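PDB 4RU0: putative branched-chain amino acid ABC transporter, periplasmic branched-chain amino acid-binding protein from Pseudomonas protegens Pf-5, which probably binds branched-chain amino acids or related small solutes outside the inner membrane and delivers them to an ABC transporter for uptake. Local coordinates for residues R359-R371 / M381-G393. Residues are numbered along the deposited sequence; the frame is centred on the assembly and turned at random.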
loop_
_atom_site.group_PDB
_atom_site.type_symbol
_atom_site.label_atom_id
_atom_site.label_comp_id
_atom_site.label_asym_id
_atom_site.label_seq_id
_atom_site.Cartn_x
_atom_site.Cartn_y
_atom_site.Cartn_z
ATOM N N ARG A 359 -5.039 17.254 6.853
ATOM C CA ARG A 359 -4.765 17.336 5.426
ATOM C C ARG A 359 -3.507 18.166 5.187
ATOM O O ARG A 359 -2.700 17.853 4.311
ATOM C CB ARG A 359 -5.965 17.938 4.691
ATOM C CG ARG A 359 -6.010 17.661 3.203
ATOM C CD ARG A 359 -5.204 18.666 2.397
ATOM N NE ARG A 359 -5.550 20.040 2.736
ATOM C CZ ARG A 359 -6.555 20.715 2.188
ATOM N NH1 ARG A 359 -7.320 20.137 1.270
ATOM N NH2 ARG A 359 -6.792 21.967 2.557
ATOM N N TRP A 360 -3.347 19.226 5.976
ATOM C CA TRP A 360 -2.173 20.088 5.874
ATOM C C TRP A 360 -0.912 19.324 6.258
ATOM O O TRP A 360 0.139 19.493 5.643
ATOM C CB TRP A 360 -2.323 21.330 6.762
ATOM C CG TRP A 360 -1.235 22.343 6.537
ATOM C CD1 TRP A 360 -1.283 23.423 5.705
ATOM C CD2 TRP A 360 0.071 22.350 7.131
ATOM N NE1 TRP A 360 -0.092 24.109 5.751
ATOM C CE2 TRP A 360 0.756 23.472 6.619
ATOM C CE3 TRP A 360 0.728 21.523 8.051
ATOM C CZ2 TRP A 360 2.064 23.785 6.990
ATOM C CZ3 TRP A 360 2.029 21.834 8.417
ATOM C CH2 TRP A 360 2.680 22.959 7.889
ATOM N N GLY A 361 -1.029 18.487 7.284
ATOM C CA GLY A 361 0.089 17.690 7.752
ATOM C C GLY A 361 0.537 16.707 6.690
ATOM O O GLY A 361 1.727 16.615 6.377
ATOM N N LEU A 362 -0.425 15.976 6.132
ATOM C CA LEU A 362 -0.154 15.036 5.053
ATOM C C LEU A 362 0.574 15.704 3.897
ATOM O O LEU A 362 1.572 15.182 3.411
ATOM C CB LEU A 362 -1.453 14.403 4.555
ATOM C CG LEU A 362 -2.034 13.305 5.444
ATOM C CD1 LEU A 362 -3.487 13.079 5.114
ATOM C CD2 LEU A 362 -1.240 12.021 5.270
ATOM N N GLU A 363 0.089 16.871 3.475
ATOM C CA GLU A 363 0.659 17.559 2.317
ATOM C C GLU A 363 2.035 18.157 2.617
ATOM O O GLU A 363 2.743 18.597 1.710
ATOM C CB GLU A 363 -0.296 18.649 1.818
ATOM C CG GLU A 363 -1.612 18.094 1.274
ATOM C CD GLU A 363 -2.416 19.102 0.471
ATOM O OE1 GLU A 363 -2.390 20.302 0.807
ATOM O OE2 GLU A 363 -3.083 18.687 -0.505
ATOM N N HIS A 364 2.424 18.163 3.887
ATOM C CA HIS A 364 3.735 18.681 4.254
ATOM C C HIS A 364 4.625 17.602 4.856
ATOM O O HIS A 364 5.638 17.902 5.479
ATOM C CB HIS A 364 3.593 19.856 5.221
ATOM C CG HIS A 364 3.111 21.110 4.565
ATOM N ND1 HIS A 364 1.787 21.324 4.250
ATOM C CD2 HIS A 364 3.781 22.206 4.135
ATOM C CE1 HIS A 364 1.660 22.500 3.666
ATOM N NE2 HIS A 364 2.856 23.057 3.585
ATOM N N LEU A 365 4.244 16.344 4.659
ATOM C CA LEU A 365 5.065 15.233 5.108
ATOM C C LEU A 365 6.439 15.291 4.462
ATOM O O LEU A 365 6.562 15.456 3.250
ATOM C CB LEU A 365 4.401 13.897 4.787
ATOM C CG LEU A 365 3.610 13.236 5.910
ATOM C CD1 LEU A 365 3.117 11.867 5.464
ATOM C CD2 LEU A 365 4.462 13.122 7.156
ATOM N N ASN A 366 7.471 15.174 5.287
ATOM C CA ASN A 366 8.841 15.122 4.798
ATOM C C ASN A 366 9.648 14.167 5.658
ATOM O O ASN A 366 10.329 14.574 6.599
ATOM C CB ASN A 366 9.477 16.513 4.788
ATOM C CG ASN A 366 10.769 16.560 3.988
ATOM O OD1 ASN A 366 11.553 15.609 3.988
ATOM N ND2 ASN A 366 10.997 17.673 3.299
ATOM N N ILE A 367 9.548 12.886 5.328
ATOM C CA ILE A 367 10.254 11.836 6.046
ATOM C C ILE A 367 11.633 11.594 5.442
ATOM O O ILE A 367 11.744 11.110 4.315
ATOM C CB ILE A 367 9.460 10.526 6.027
ATOM C CG1 ILE A 367 8.026 10.758 6.520
ATOM C CG2 ILE A 367 10.159 9.474 6.857
ATOM C CD1 ILE A 367 7.945 11.206 7.950
ATOM N N ASP A 368 12.671 11.938 6.202
ATOM C CA ASP A 368 14.066 11.731 5.800
ATOM C C ASP A 368 14.583 10.365 6.220
ATOM O O ASP A 368 13.917 9.635 6.948
ATOM C CB ASP A 368 14.976 12.803 6.416
ATOM C CG ASP A 368 14.865 14.138 5.719
ATOM O OD1 ASP A 368 14.584 14.151 4.502
ATOM O OD2 ASP A 368 15.065 15.172 6.386
ATOM N N ASP A 369 15.790 10.034 5.777
ATOM C CA ASP A 369 16.480 8.861 6.294
ATOM C C ASP A 369 16.858 9.082 7.756
ATOM O O ASP A 369 16.821 8.152 8.566
ATOM C CB ASP A 369 17.722 8.548 5.466
ATOM C CG ASP A 369 17.398 7.790 4.202
ATOM O OD1 ASP A 369 16.454 6.973 4.228
ATOM O OD2 ASP A 369 18.090 8.010 3.186
ATOM N N ALA A 370 17.219 10.320 8.085
ATOM C CA ALA A 370 17.508 10.690 9.464
ATOM C C ALA A 370 16.282 10.451 10.333
ATOM O O ALA A 370 16.372 9.877 11.421
ATOM C CB ALA A 370 17.943 12.145 9.547
ATOM N N ARG A 371 15.133 10.889 9.828
ATOM C CA ARG A 371 13.872 10.746 10.535
ATOM C C ARG A 371 13.478 9.273 10.667
ATOM O O ARG A 371 12.992 8.844 11.712
ATOM C CB ARG A 371 12.786 11.541 9.811
ATOM C CG ARG A 371 11.407 11.422 10.413
ATOM C CD ARG A 371 11.390 11.889 11.852
ATOM N NE ARG A 371 10.256 11.322 12.572
ATOM C CZ ARG A 371 9.999 11.548 13.853
ATOM N NH1 ARG A 371 10.793 12.337 14.562
ATOM N NH2 ARG A 371 8.944 10.984 14.423
HETATM N N MSE A 381 10.260 1.299 5.896
HETATM C CA MSE A 381 9.482 2.298 5.176
HETATM C C MSE A 381 10.395 3.218 4.375
HETATM O O MSE A 381 11.485 3.566 4.824
HETATM C CB MSE A 381 8.634 3.113 6.153
HETATM C CG MSE A 381 7.866 4.266 5.521
HETATM SE SE MSE A 381 7.071 5.430 6.876
HETATM C CE MSE A 381 6.245 4.039 7.947
ATOM N N GLN A 382 9.950 3.606 3.184
ATOM C CA GLN A 382 10.734 4.490 2.330
ATOM C C GLN A 382 10.627 5.948 2.768
ATOM O O GLN A 382 9.867 6.279 3.678
ATOM C CB GLN A 382 10.281 4.349 0.875
ATOM C CG GLN A 382 8.853 4.799 0.627
ATOM C CD GLN A 382 8.324 4.348 -0.720
ATOM O OE1 GLN A 382 8.432 5.063 -1.717
ATOM N NE2 GLN A 382 7.742 3.154 -0.755
ATOM N N ASN A 383 11.397 6.815 2.119
ATOM C CA ASN A 383 11.247 8.254 2.297
ATOM C C ASN A 383 9.894 8.726 1.774
ATOM O O ASN A 383 9.342 8.150 0.835
ATOM C CB ASN A 383 12.371 9.017 1.586
ATOM C CG ASN A 383 13.716 8.867 2.280
ATOM O OD1 ASN A 383 13.921 7.954 3.080
ATOM N ND2 ASN A 383 14.641 9.773 1.976
ATOM N N LEU A 384 9.358 9.771 2.395
ATOM C CA LEU A 384 8.097 10.365 1.965
ATOM C C LEU A 384 8.218 11.874 1.877
ATOM O O LEU A 384 8.589 12.531 2.844
ATOM C CB LEU A 384 6.965 10.005 2.925
ATOM C CG LEU A 384 6.353 8.613 2.828
ATOM C CD1 LEU A 384 5.365 8.410 3.963
ATOM C CD2 LEU A 384 5.675 8.453 1.483
ATOM N N LYS A 385 7.910 12.423 0.713
ATOM C CA LYS A 385 7.834 13.865 0.567
ATOM C C LYS A 385 6.593 14.214 -0.240
ATOM O O LYS A 385 6.583 14.111 -1.464
ATOM C CB LYS A 385 9.095 14.424 -0.094
ATOM C CG LYS A 385 9.160 15.946 -0.108
ATOM C CD LYS A 385 10.600 16.438 -0.182
ATOM C CE LYS A 385 10.668 17.907 -0.558
ATOM N NZ LYS A 385 10.174 18.140 -1.946
ATOM N N LEU A 386 5.542 14.617 0.465
ATOM C CA LEU A 386 4.275 14.951 -0.173
ATOM C C LEU A 386 4.146 16.443 -0.424
ATOM O O LEU A 386 4.909 17.249 0.106
ATOM C CB LEU A 386 3.096 14.477 0.674
ATOM C CG LEU A 386 2.685 13.008 0.591
ATOM C CD1 LEU A 386 3.685 12.109 1.314
ATOM C CD2 LEU A 386 1.278 12.832 1.155
ATOM N N SER A 387 3.168 16.793 -1.248
ATOM C CA SER A 387 2.834 18.179 -1.522
ATOM C C SER A 387 1.372 18.232 -1.930
ATOM O O SER A 387 0.730 17.190 -2.073
ATOM C CB SER A 387 3.722 18.760 -2.624
ATOM O OG SER A 387 3.343 18.263 -3.901
ATOM N N CYS A 388 0.848 19.438 -2.117
ATOM C CA CYS A 388 -0.509 19.603 -2.618
ATOM C C CYS A 388 -0.631 18.976 -4.007
ATOM O O CYS A 388 -1.675 18.452 -4.381
ATOM C CB CYS A 388 -0.890 21.081 -2.662
ATOM S SG CYS A 388 -2.316 21.450 -3.714
ATOM N N ARG A 389 0.464 19.024 -4.753
ATOM C CA ARG A 389 0.523 18.497 -6.107
ATOM C C ARG A 389 0.723 16.976 -6.118
ATOM O O ARG A 389 0.426 16.306 -7.111
ATOM C CB ARG A 389 1.659 19.189 -6.868
ATOM C CG ARG A 389 1.591 19.095 -8.373
ATOM C CD ARG A 389 2.920 19.520 -8.980
ATOM N NE ARG A 389 3.990 18.594 -8.615
ATOM C CZ ARG A 389 4.449 17.638 -9.414
ATOM N NH1 ARG A 389 5.421 16.830 -9.003
ATOM N NH2 ARG A 389 3.939 17.494 -10.630
ATOM N N ASP A 390 1.222 16.433 -5.009
ATOM C CA ASP A 390 1.611 15.024 -4.952
ATOM C C ASP A 390 1.177 14.332 -3.666
ATOM O O ASP A 390 1.868 14.391 -2.652
ATOM C CB ASP A 390 3.129 14.895 -5.115
ATOM C CG ASP A 390 3.618 13.464 -4.957
ATOM O OD1 ASP A 390 2.839 12.525 -5.227
ATOM O OD2 ASP A 390 4.788 13.276 -4.559
ATOM N N HIS A 391 0.045 13.644 -3.726
ATOM C CA HIS A 391 -0.485 12.943 -2.563
ATOM C C HIS A 391 0.052 11.511 -2.443
ATOM O O HIS A 391 -0.398 10.739 -1.594
ATOM C CB HIS A 391 -2.015 12.935 -2.613
ATOM C CG HIS A 391 -2.636 14.237 -2.201
ATOM N ND1 HIS A 391 -3.989 14.376 -1.984
ATOM C CD2 HIS A 391 -2.087 15.449 -1.959
ATOM C CE1 HIS A 391 -4.250 15.625 -1.623
ATOM N NE2 HIS A 391 -3.106 16.294 -1.605
ATOM N N GLU A 392 1.021 11.166 -3.286
ATOM C CA GLU A 392 1.677 9.867 -3.194
ATOM C C GLU A 392 2.935 9.991 -2.350
ATOM O O GLU A 392 3.071 9.340 -1.317
ATOM C CB GLU A 392 2.023 9.312 -4.580
ATOM C CG GLU A 392 2.595 7.904 -4.527
ATOM C CD GLU A 392 3.068 7.392 -5.882
ATOM O OE1 GLU A 392 3.219 8.204 -6.820
ATOM O OE2 GLU A 392 3.291 6.168 -6.004
ATOM N N GLY A 393 3.858 10.829 -2.812
ATOM C CA GLY A 393 5.028 11.198 -2.033
ATOM C C GLY A 393 6.105 10.144 -1.861
ATOM O O GLY A 393 7.086 10.383 -1.158
#
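Ile367 and Leu384 form the hydrogen-bonded pair of a short two-stranded antiparallel sheet. Ile367 N gives its hydrogen to Leu384 O at 2.7 Å, while the return bond from Leu384 N to Ile367 O is weak at 3.3 Å. Two residues along each chain, Leu386 N donates to Leu365 O at 3.1 Å, so the pairing runs on into the loop beyond the strand.

Ile367 and Leu384 are on the buried face of the small sheet, and Leu365 and Leu386 continue the apolar packing just beyond it. Ile367 and Leu384 lie side by side, CG1 of Ile367 resting 3.8 Å from CB of Leu384, and branched aliphatic chains suit this buried side. Leu386 sends CD1 alongside CB of Leu365 at 4.0 Å. On the outer face Asn366 and Lys385, a non-hydrogen-bonded pair, run side by side in exposed positions, where the lysine's methylenes can pass the amide and its charged end leads away.

The polar part of the contact centres on Glu363. Its CG stands anti to the carbonyl carbon (chi1 -65°), and the extended chain beyond it carries OE2 to the edge of the His391 ring. There NE2 of His391 donates to OE2 of Glu363 at 2.6 Å, near the ring plane and onto the anti lone pair, the carboxylate turned 59° from the ring. Arg441 makes a salt bridge to the same oxygen, which probably stabilises the buried negative charge. Were the carboxylate replaced by the methyl of an alanine here, His391 NE2 and Arg441 would probably lose their shared acceptor, and the imidazole would be less firmly fixed.

His391 is held from elsewhere too, stacked on Phe151 of strand 150-151, which also touches Leu362 and Leu386. Cys388, beside the carboxylate, is joined by a disulfide to Cys443, while Ile367 packs on helix 369-375 and Leu365 on helix 325-348.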